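Local coordinates for glutathione S-transferase (Ceriporiopsis subvermispora, PDB 6J3F), which binds glutathione and probably acts as a glutathione S-transferase, perhaps in ether cleavage like the LigE-type enzymes, at residues D9-A14 and T40-Y45. Sequence-based numbering, arbitrary orientation.
With GSH (glutathione), chain C; EDO (1,2-ethanediol), chain D.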
loop_
_atom_site.group_PDB
_atom_site.type_symbol
_atom_site.label_atom_id
_atom_site.label_comp_id
_atom_site.label_asym_id
_atom_site.label_seq_id
_atom_site.Cartn_x
_atom_site.Cartn_y
_atom_site.Cartn_z
ATOM N N ASP A 9 -19.017 13.047 -14.843
ATOM C CA ASP A 9 -19.015 13.290 -13.402
ATOM C C ASP A 9 -20.418 13.013 -12.874
ATOM O O ASP A 9 -21.377 12.882 -13.644
ATOM C CB ASP A 9 -18.582 14.741 -13.076
ATOM C CG ASP A 9 -17.930 14.902 -11.676
ATOM O OD1 ASP A 9 -18.172 14.086 -10.767
ATOM O OD2 ASP A 9 -17.185 15.887 -11.468
ATOM N N ILE A 10 -20.535 12.924 -11.552
ATOM C CA ILE A 10 -21.797 12.715 -10.850
ATOM C C ILE A 10 -22.155 14.007 -10.119
ATOM O O ILE A 10 -21.395 14.452 -9.249
ATOM C CB ILE A 10 -21.708 11.545 -9.859
ATOM C CG1 ILE A 10 -21.111 10.311 -10.526
ATOM C CG2 ILE A 10 -23.064 11.260 -9.267
ATOM C CD1 ILE A 10 -20.979 9.121 -9.601
ATOM N N PRO A 11 -23.296 14.621 -10.406
ATOM C CA PRO A 11 -23.670 15.854 -9.707
ATOM C C PRO A 11 -24.209 15.586 -8.311
ATOM O O PRO A 11 -24.844 14.559 -8.043
ATOM C CB PRO A 11 -24.775 16.423 -10.598
ATOM C CG PRO A 11 -25.477 15.173 -11.052
ATOM C CD PRO A 11 -24.348 14.189 -11.339
ATOM N N GLY A 12 -23.965 16.549 -7.421
ATOM C CA GLY A 12 -24.521 16.530 -6.085
ATOM C C GLY A 12 -24.828 17.946 -5.639
ATOM O O GLY A 12 -24.589 18.913 -6.368
ATOM N N ASN A 13 -25.327 18.064 -4.409
ATOM C CA ASN A 13 -25.835 19.329 -3.896
ATOM C C ASN A 13 -24.993 19.917 -2.764
ATOM O O ASN A 13 -25.372 20.951 -2.207
ATOM C CB ASN A 13 -27.293 19.154 -3.440
ATOM C CG ASN A 13 -28.233 18.785 -4.592
ATOM O OD1 ASN A 13 -28.467 19.593 -5.485
ATOM N ND2 ASN A 13 -28.782 17.572 -4.564
ATOM N N ALA A 14 -23.863 19.302 -2.404
ATOM C CA ALA A 14 -23.087 19.827 -1.278
ATOM C C ALA A 14 -22.455 21.179 -1.595
ATOM O O ALA A 14 -22.236 21.987 -0.688
ATOM C CB ALA A 14 -22.006 18.829 -0.859
ATOM N N THR A 40 -17.357 19.091 -18.546
ATOM C CA THR A 40 -18.043 18.134 -17.688
ATOM C C THR A 40 -19.429 17.829 -18.259
ATOM O O THR A 40 -20.103 18.714 -18.795
ATOM C CB THR A 40 -18.170 18.670 -16.260
ATOM O OG1 THR A 40 -16.875 19.036 -15.753
ATOM C CG2 THR A 40 -18.798 17.615 -15.338
ATOM N N ILE A 41 -19.844 16.567 -18.186
ATOM C CA ILE A 41 -21.237 16.221 -18.438
ATOM C C ILE A 41 -21.727 15.317 -17.310
ATOM O O ILE A 41 -21.105 14.292 -17.008
ATOM C CB ILE A 41 -21.451 15.604 -19.840
ATOM C CG1 ILE A 41 -21.180 14.128 -19.925
ATOM C CG2 ILE A 41 -20.531 16.236 -20.904
ATOM C CD1 ILE A 41 -21.285 13.740 -21.355
ATOM N N TRP A 42 -22.826 15.722 -16.673
ATOM C CA TRP A 42 -23.268 15.165 -15.400
ATOM C C TRP A 42 -24.168 13.954 -15.602
ATOM O O TRP A 42 -25.116 14.000 -16.387
ATOM C CB TRP A 42 -24.008 16.228 -14.591
ATOM C CG TRP A 42 -23.200 17.459 -14.377
ATOM C CD1 TRP A 42 -23.279 18.618 -15.088
ATOM C CD2 TRP A 42 -22.179 17.663 -13.384
ATOM N NE1 TRP A 42 -22.370 19.533 -14.604
ATOM C CE2 TRP A 42 -21.682 18.971 -13.559
ATOM C CE3 TRP A 42 -21.637 16.868 -12.369
ATOM C CZ2 TRP A 42 -20.671 19.506 -12.750
ATOM C CZ3 TRP A 42 -20.626 17.405 -11.565
ATOM C CH2 TRP A 42 -20.160 18.709 -11.762
ATOM N N VAL A 43 -23.887 12.887 -14.861
ATOM C CA VAL A 43 -24.622 11.632 -14.942
ATOM C C VAL A 43 -25.027 11.219 -13.532
ATOM O O VAL A 43 -24.181 11.176 -12.627
ATOM C CB VAL A 43 -23.772 10.519 -15.580
ATOM C CG1 VAL A 43 -24.607 9.290 -15.797
ATOM C CG2 VAL A 43 -23.095 11.003 -16.860
ATOM N N GLU A 44 -26.311 10.913 -13.347
ATOM C CA GLU A 44 -26.774 10.345 -12.091
ATOM C C GLU A 44 -26.301 8.901 -11.985
ATOM O O GLU A 44 -26.070 8.230 -12.997
ATOM C CB GLU A 44 -28.308 10.410 -11.996
ATOM C CG GLU A 44 -28.914 11.791 -12.278
ATOM C CD GLU A 44 -28.794 12.762 -11.103
ATOM O OE1 GLU A 44 -28.505 12.313 -9.969
ATOM O OE2 GLU A 44 -28.993 13.981 -11.308
ATOM N N TYR A 45 -26.150 8.427 -10.746
ATOM C CA TYR A 45 -25.718 7.065 -10.463
ATOM C C TYR A 45 -26.458 6.040 -11.313
ATOM O O TYR A 45 -25.807 5.299 -12.061
ATOM C CB TYR A 45 -25.889 6.719 -8.981
ATOM C CG TYR A 45 -24.675 6.974 -8.098
ATOM C CD1 TYR A 45 -24.449 8.224 -7.539
ATOM C CD2 TYR A 45 -23.783 5.952 -7.794
ATOM C CE1 TYR A 45 -23.349 8.458 -6.720
ATOM C CE2 TYR A 45 -22.678 6.169 -6.971
ATOM C CZ TYR A 45 -22.467 7.423 -6.439
ATOM O OH TYR A 45 -21.390 7.654 -5.617
HETATM N N1 GSH C . -11.275 2.721 -9.160
HETATM C CA1 GSH C . -12.214 3.710 -9.651
HETATM C C1 GSH C . -11.498 5.010 -9.938
HETATM O O11 GSH C . -11.865 5.706 -10.920
HETATM O O12 GSH C . -10.546 5.350 -9.195
HETATM C CB1 GSH C . -13.349 3.882 -8.642
HETATM C CG1 GSH C . -14.419 4.799 -9.216
HETATM C CD1 GSH C . -15.711 4.769 -8.425
HETATM O OE1 GSH C . -15.928 3.886 -7.610
HETATM N N2 GSH C . -16.558 5.756 -8.699
HETATM C CA2 GSH C . -17.889 5.836 -8.123
HETATM C C2 GSH C . -18.956 5.265 -9.024
HETATM O O2 GSH C . -19.092 5.688 -10.159
HETATM C CB2 GSH C . -18.217 7.293 -7.806
HETATM S SG2 GSH C . -17.261 7.918 -6.398
HETATM N N3 GSH C . -19.729 4.296 -8.531
HETATM C CA3 GSH C . -20.808 3.706 -9.305
HETATM C C3 GSH C . -21.793 2.900 -8.478
HETATM O O31 GSH C . -21.631 2.813 -7.233
HETATM O O32 GSH C . -22.748 2.344 -9.074
HETATM C C1 EDO D . -17.924 6.581 -2.680
HETATM O O1 EDO D . -16.910 5.788 -2.054
HETATM C C2 EDO D . -18.433 5.806 -3.881
HETATM O O2 EDO D . -19.243 6.661 -4.699
HETATM O O HOH W 1 -27.026 13.192 -7.930
#
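The backbones of D9 and W42 pair as parallel strands, and the two hydrogen bonds that join them flank W42. D9 N donates to I41 O over 3.3 Å, and V43 N gives a shorter bond of 2.8 Å to D9 O. Beyond this last bond the strands give way to loops, where I10 CA still lies 3.3 Å from V43 O in a CA-H...O contact.

Packing on one face of the sheet centres on the W42 indole. The D9 carboxylate runs alongside it, the two planes 24° apart, with D9 CG 3.7 Å from W42 CZ3; T40 CG2 covers one face of the indole over its centre. The P11 and W42 side chains slide past each other in opposite directions, P11 CB 3.6 Å from W42 CE3. With CG anti to the backbone N (chi1 -153°), D9 can also accept from I10 N, while T24 and R28 of helix 22-34 hold its two oxygens.

Polar links continue along the loops: one water donates to both P11 O and E44 OE1, and S143 and N140 bind the E44 carboxylate.

Next to the ligand, I10 CD1 sits over one face of the Y45 ring in a CH-pi interaction, 4.0 Å from its centroid. Glutathione O31 meets that ring at its edge, in plane, and I10 CD1 also touches CB2 of glutathione. The contact exemplifies how parallel strands joined by a helix, here the beta-alpha-beta unit of the thioredoxin-like GST domain, release their C-terminal ends into loops that shape a ligand site.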